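Local structure of phosphotransferase system, HPr-related proteins (Thermoanaerobacter tengcongensis, 3LFG) at residues 6-11 with 79-84; 35-40 with 59-64. The protein probably acts as HPr, the general, non-sugar-specific phosphocarrier of the phosphoenolpyruvate-dependent phosphotransferase system that phosphorylates sugars as they enter the cell. All blocks are in the same frame, centred on the assembly; numbering follows the deposited sequence.

Contact 1. Residues 6-11 with 79-84; sequences IEIKNK and DLIESK
I81, on the last turn of helix 70-82, packs against I6 and I8, and tracing its side chain outward illustrates how one branched residue can seat a helix end against a strand end. Its CB already lies near I6 CD1, where the branching begins. With CG1 beside the backbone N (chi1 -72°), the CG2 methyl falls anti to that N; I81 CG2 makes the tightest contact, 3.5 Å to I6 CD1, and also lies 3.7 Å from the backbone oxygen E7 O. The other branch runs toward I8: I81 CG1 comes within 4.0 Å of I8 CD1, and I81 CD1 ends 3.7 Å from I8 CD1. I6 meets I81 tip to tip, because its chain is fully stretched and delivers CD1 straight to the helix; on the helix side that methyl is also flanked by E82 CG. L63 of strand 60-66 and F22 of helix 16-26 also touch I81.

Beyond this apolar patch the chemistry turns polar. A water is held by three bonds: it accepts from K9 N and donates to N10 OD1 and, at 2.9 Å, to I81 O. That helix-end carbonyl also receives K84 N, so two donors satisfy it. The amide of N10 is further fixed by ND2, which binds G13 O. K84, with positive phi, closes the helix in a Schellman motif, and its CB rests 4.0 Å from N10 CB. From there its extended chain runs on beside K9, K84 CE reaching K9 CB at 3.9 Å, while the two ammonium groups stay apart. The C-terminal helix, its last turn packed against the end of strand 2-7, belongs to the open-faced β-sandwich of HPr proteins, whose helices pack on one face of an antiparallel sheet.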
loop_
_atom_site.group_PDB
_atom_site.type_symbol
_atom_site.label_atom_id
_atom_site.label_comp_id
_atom_site.label_asym_id
_atom_site.label_seq_id
_atom_site.Cartn_x
_atom_site.Cartn_y
_atom_site.Cartn_z
ATOM N N ILE A 6 4.221 7.996 -1.811
ATOM C CA ILE A 6 2.997 8.284 -2.542
ATOM C C ILE A 6 1.889 8.703 -1.605
ATOM O O ILE A 6 1.773 8.178 -0.492
ATOM C CB ILE A 6 2.556 7.059 -3.397
ATOM C CG1 ILE A 6 1.381 7.429 -4.306
ATOM C CG2 ILE A 6 2.240 5.855 -2.509
ATOM C CD1 ILE A 6 1.060 6.361 -5.331
ATOM N N GLU A 7 1.101 9.675 -2.060
ATOM C CA GLU A 7 -0.060 10.152 -1.318
ATOM C C GLU A 7 -1.254 9.242 -1.580
ATOM O O GLU A 7 -1.526 8.865 -2.726
ATOM C CB GLU A 7 -0.392 11.588 -1.748
ATOM C CG GLU A 7 -1.521 12.200 -0.951
ATOM C CD GLU A 7 -1.832 13.636 -1.362
ATOM O OE1 GLU A 7 -1.006 14.273 -2.052
ATOM O OE2 GLU A 7 -2.922 14.118 -1.001
ATOM N N ILE A 8 -1.947 8.866 -0.507
ATOM C CA ILE A 8 -3.191 8.113 -0.619
ATOM C C ILE A 8 -4.332 9.109 -0.735
ATOM O O ILE A 8 -4.593 9.864 0.194
ATOM C CB ILE A 8 -3.382 7.188 0.615
ATOM C CG1 ILE A 8 -2.120 6.338 0.840
ATOM C CG2 ILE A 8 -4.606 6.331 0.445
ATOM C CD1 ILE A 8 -1.719 5.484 -0.347
ATOM N N LYS A 9 -5.001 9.136 -1.885
ATOM C CA LYS A 9 -5.895 10.252 -2.196
ATOM C C LYS A 9 -7.384 9.929 -2.181
ATOM O O LYS A 9 -8.223 10.830 -2.358
ATOM C CB LYS A 9 -5.530 10.857 -3.555
ATOM C CG LYS A 9 -4.134 11.420 -3.626
ATOM C CD LYS A 9 -3.904 12.098 -4.982
ATOM C CE LYS A 9 -2.483 12.614 -5.113
ATOM N NZ LYS A 9 -2.334 13.482 -6.331
ATOM N N ASN A 10 -7.722 8.660 -2.002
ATOM C CA ASN A 10 -9.121 8.263 -1.991
ATOM C C ASN A 10 -9.760 8.584 -0.639
ATOM O O ASN A 10 -9.068 8.738 0.372
ATOM C CB ASN A 10 -9.254 6.775 -2.314
ATOM C CG ASN A 10 -8.479 5.918 -1.348
ATOM O OD1 ASN A 10 -7.256 5.949 -1.339
ATOM N ND2 ASN A 10 -9.188 5.208 -0.476
ATOM N N LYS A 11 -11.086 8.668 -0.626
ATOM C CA LYS A 11 -11.825 9.193 0.529
ATOM C C LYS A 11 -11.489 8.514 1.864
ATOM O O LYS A 11 -11.285 9.197 2.878
ATOM C CB LYS A 11 -13.328 9.107 0.248
ATOM C CG LYS A 11 -14.222 9.690 1.336
ATOM C CD LYS A 11 -15.682 9.561 0.921
ATOM N N ASP A 79 -0.230 1.736 -9.157
ATOM C CA ASP A 79 -1.324 1.863 -10.112
ATOM C C ASP A 79 -2.668 1.807 -9.403
ATOM O O ASP A 79 -3.586 2.547 -9.738
ATOM C CB ASP A 79 -1.257 0.766 -11.173
ATOM C CG ASP A 79 -0.174 1.014 -12.198
ATOM O OD1 ASP A 79 0.344 2.150 -12.265
ATOM O OD2 ASP A 79 0.149 0.062 -12.939
ATOM N N LEU A 80 -2.795 0.910 -8.430
ATOM C CA LEU A 80 -4.056 0.791 -7.717
ATOM C C LEU A 80 -4.377 2.097 -6.987
ATOM O O LEU A 80 -5.495 2.613 -7.066
ATOM C CB LEU A 80 -3.966 -0.389 -6.737
ATOM C CG LEU A 80 -5.231 -0.595 -5.922
ATOM C CD1 LEU A 80 -6.406 -0.961 -6.838
ATOM C CD2 LEU A 80 -5.012 -1.674 -4.846
ATOM N N ILE A 81 -3.380 2.637 -6.295
ATOM C CA ILE A 81 -3.522 3.874 -5.530
ATOM C C ILE A 81 -3.826 5.064 -6.448
ATOM O O ILE A 81 -4.669 5.923 -6.131
ATOM C CB ILE A 81 -2.223 4.129 -4.711
ATOM C CG1 ILE A 81 -2.127 3.144 -3.544
ATOM C CG2 ILE A 81 -2.173 5.567 -4.188
ATOM C CD1 ILE A 81 -0.745 3.071 -2.922
ATOM N N GLU A 82 -3.158 5.112 -7.599
ATOM C CA GLU A 82 -3.353 6.221 -8.526
ATOM C C GLU A 82 -4.714 6.177 -9.226
ATOM O O GLU A 82 -5.164 7.184 -9.774
ATOM C CB GLU A 82 -2.187 6.294 -9.519
ATOM C CG GLU A 82 -0.925 6.775 -8.819
ATOM C CD GLU A 82 0.236 6.989 -9.750
ATOM O OE1 GLU A 82 0.179 6.476 -10.881
ATOM O OE2 GLU A 82 1.201 7.675 -9.342
ATOM N N SER A 83 -5.358 5.014 -9.210
ATOM C CA SER A 83 -6.732 4.898 -9.696
ATOM C C SER A 83 -7.738 5.192 -8.574
ATOM O O SER A 83 -8.957 5.056 -8.761
ATOM C CB SER A 83 -6.992 3.495 -10.247
ATOM O OG SER A 83 -7.250 2.581 -9.189
ATOM N N LYS A 84 -7.229 5.589 -7.410
ATOM C CA LYS A 84 -8.066 5.803 -6.218
ATOM C C LYS A 84 -8.934 4.581 -5.924
ATOM O O LYS A 84 -10.090 4.702 -5.527
ATOM C CB LYS A 84 -8.892 7.089 -6.316
ATOM C CG LYS A 84 -8.012 8.324 -6.307
ATOM C CD LYS A 84 -8.821 9.602 -6.385
ATOM C CE LYS A 84 -7.917 10.784 -6.697
ATOM N NZ LYS A 84 -8.720 12.019 -6.886
HETATM O O HOH W 1 -5.482 6.709 -3.473
#

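Contact 2. Residues 35-40 with 59-64; sequences VEKDNK and NVVKLS
The peptide groups of E36 and K62 are the flat units that join these segments, each N-H lying in the plane of the carbonyl it meets. One side of the ladder they form carries V35 and L63, the other E36 and K62. This is the central antiparallel pairing of the open-faced β-sandwich: strands 32-37 and 60-66 are the two inner strands of the four-stranded sheet, and the segments 35-37 and 60-64 run antiparallel at 148°. E36 N donates to K62 O at 2.9 Å, and K62 N returns a bond to E36 O at 3.0 Å that is straighter, 170° at the hydrogen. Each acceptor is touched a second time by a CA-H group, from V35 CA to K62 O and from V61 CA to E36 O, as is common where antiparallel strands lie close.

On the apolar side, V35 spreads its two methyls over two neighbours. V35 CG1 comes within 3.8 Å of V61 CB as those side chains pass at a slant, whereas V35 CG2 lies 3.8 Å from L63 CD2, the two residues side by side and pointing the same way. I50 and L53 of helix 47-53 reach V35, while I74, L77 and I81 of helix 70-82 reach L63, so the helical layer continues this packing. On the opposite side the extended chains of E36 and K62 carry their charges near one another, but E36 OE1 and K62 NZ remain 4.2 Å apart, beyond a salt bridge; any attraction is probably modest. K37 behaves differently: its chain bends at chi3 (65°) and again at chi4, passing aslant the N59 side chain, and NZ bonds to G54 O; on the way K37 CG passes 3.7 Å from V60 O.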
loop_
_atom_site.group_PDB
_atom_site.type_symbol
_atom_site.label_atom_id
_atom_site.label_comp_id
_atom_site.label_asym_id
_atom_site.label_seq_id
_atom_site.Cartn_x
_atom_site.Cartn_y
_atom_site.Cartn_z
ATOM N N VAL A 35 4.657 -0.994 4.197
ATOM C CA VAL A 35 4.139 0.364 4.142
ATOM C C VAL A 35 4.624 1.070 5.384
ATOM O O VAL A 35 4.569 0.508 6.480
ATOM C CB VAL A 35 2.593 0.400 4.161
ATOM C CG1 VAL A 35 2.092 1.823 3.940
ATOM C CG2 VAL A 35 2.017 -0.528 3.113
ATOM N N GLU A 36 5.098 2.298 5.226
ATOM C CA GLU A 36 5.614 3.059 6.359
ATOM C C GLU A 36 4.988 4.438 6.425
ATOM O O GLU A 36 4.807 5.099 5.405
ATOM C CB GLU A 36 7.139 3.185 6.268
ATOM C CG GLU A 36 7.760 3.926 7.440
ATOM C CD GLU A 36 9.273 3.995 7.357
ATOM O OE1 GLU A 36 9.882 3.115 6.710
ATOM O OE2 GLU A 36 9.853 4.932 7.948
ATOM N N LYS A 37 4.653 4.856 7.640
ATOM C CA LYS A 37 4.186 6.205 7.910
ATOM C C LYS A 37 4.611 6.582 9.327
ATOM O O LYS A 37 4.469 5.780 10.251
ATOM C CB LYS A 37 2.663 6.296 7.794
ATOM C CG LYS A 37 2.158 7.726 7.684
ATOM C CD LYS A 37 0.651 7.814 7.810
ATOM C CE LYS A 37 0.212 7.383 9.195
ATOM N NZ LYS A 37 -0.975 8.142 9.660
ATOM N N ASP A 38 5.130 7.798 9.481
ATOM C CA ASP A 38 5.478 8.341 10.794
ATOM C C ASP A 38 6.293 7.383 11.661
ATOM O O ASP A 38 5.928 7.116 12.807
ATOM C CB ASP A 38 4.217 8.762 11.552
ATOM C CG ASP A 38 3.457 9.872 10.855
ATOM O OD1 ASP A 38 4.088 10.686 10.147
ATOM O OD2 ASP A 38 2.222 9.930 11.016
ATOM N N ASN A 39 7.392 6.875 11.114
ATOM C CA ASN A 39 8.296 6.007 11.868
ATOM C C ASN A 39 7.635 4.717 12.337
ATOM O O ASN A 39 7.942 4.210 13.419
ATOM C CB ASN A 39 8.890 6.753 13.067
ATOM N N LYS A 40 6.724 4.194 11.523
ATOM C CA LYS A 40 6.072 2.921 11.804
ATOM C C LYS A 40 5.963 2.122 10.508
ATOM O O LYS A 40 5.411 2.604 9.521
ATOM C CB LYS A 40 4.691 3.150 12.416
ATOM C CG LYS A 40 3.969 1.883 12.831
ATOM C CD LYS A 40 2.699 2.204 13.607
ATOM N N ASN A 59 -2.756 11.372 3.415
ATOM C CA ASN A 59 -1.532 10.927 4.053
ATOM C C ASN A 59 -0.543 10.420 3.016
ATOM O O ASN A 59 -0.927 9.816 2.018
ATOM C CB ASN A 59 -1.818 9.790 5.021
ATOM C CG ASN A 59 -2.454 10.256 6.306
ATOM O OD1 ASN A 59 -2.722 11.443 6.510
ATOM N ND2 ASN A 59 -2.710 9.313 7.186
ATOM N N VAL A 60 0.737 10.673 3.263
ATOM C CA VAL A 60 1.805 10.196 2.405
ATOM C C VAL A 60 2.464 8.988 3.060
ATOM O O VAL A 60 2.815 9.029 4.239
ATOM C CB VAL A 60 2.853 11.302 2.193
ATOM C CG1 VAL A 60 4.064 10.766 1.446
ATOM C CG2 VAL A 60 2.232 12.468 1.439
ATOM N N VAL A 61 2.610 7.900 2.310
ATOM C CA VAL A 61 3.280 6.713 2.826
ATOM C C VAL A 61 4.446 6.316 1.948
ATOM O O VAL A 61 4.528 6.698 0.780
ATOM C CB VAL A 61 2.339 5.490 2.945
ATOM C CG1 VAL A 61 1.190 5.777 3.900
ATOM C CG2 VAL A 61 1.811 5.065 1.569
ATOM N N LYS A 62 5.347 5.532 2.527
ATOM C CA LYS A 62 6.454 4.979 1.773
ATOM C C LYS A 62 6.184 3.494 1.583
ATOM O O LYS A 62 6.017 2.759 2.560
ATOM C CB LYS A 62 7.778 5.214 2.516
ATOM C CG LYS A 62 9.003 4.554 1.868
ATOM C CD LYS A 62 10.257 4.822 2.689
ATOM C CE LYS A 62 11.375 3.853 2.331
ATOM N NZ LYS A 62 12.404 3.788 3.406
ATOM N N LEU A 63 6.122 3.065 0.326
ATOM C CA LEU A 63 5.980 1.662 -0.009
ATOM C C LEU A 63 7.343 1.119 -0.357
ATOM O O LEU A 63 8.135 1.788 -1.016
ATOM C CB LEU A 63 5.094 1.477 -1.230
ATOM C CG LEU A 63 3.691 2.058 -1.187
ATOM C CD1 LEU A 63 3.023 1.812 -2.548
ATOM C CD2 LEU A 63 2.925 1.429 -0.043
ATOM N N SER A 64 7.621 -0.104 0.069
ATOM C CA SER A 64 8.875 -0.718 -0.327
ATOM C C SER A 64 8.660 -2.209 -0.520
ATOM O O SER A 64 7.812 -2.809 0.140
ATOM C CB SER A 64 9.949 -0.437 0.718
ATOM O OG SER A 64 9.612 -1.000 1.965
#

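Both contacts serve the same sheet but at different places in its strand order. Contact 2 joins its two inner strands through main-chain bonding, with one greasy and one charged side; contact 1 sets a helix end against an outermost strand, using methyl-to-methyl packing and a bridging water in place of direct polar bonds. I8, N10 and I81 in contact 1 and V35, V61 and L63 in contact 2 are buried; K9, E82 and V60 are exposed. Strand 60-66 connects them: I6 N lies 2.9 Å from V61 O and I8 N 2.9 Å from N59 O, both probable hydrogen bonds, and L63 packs on I6 and I81 as well as V35.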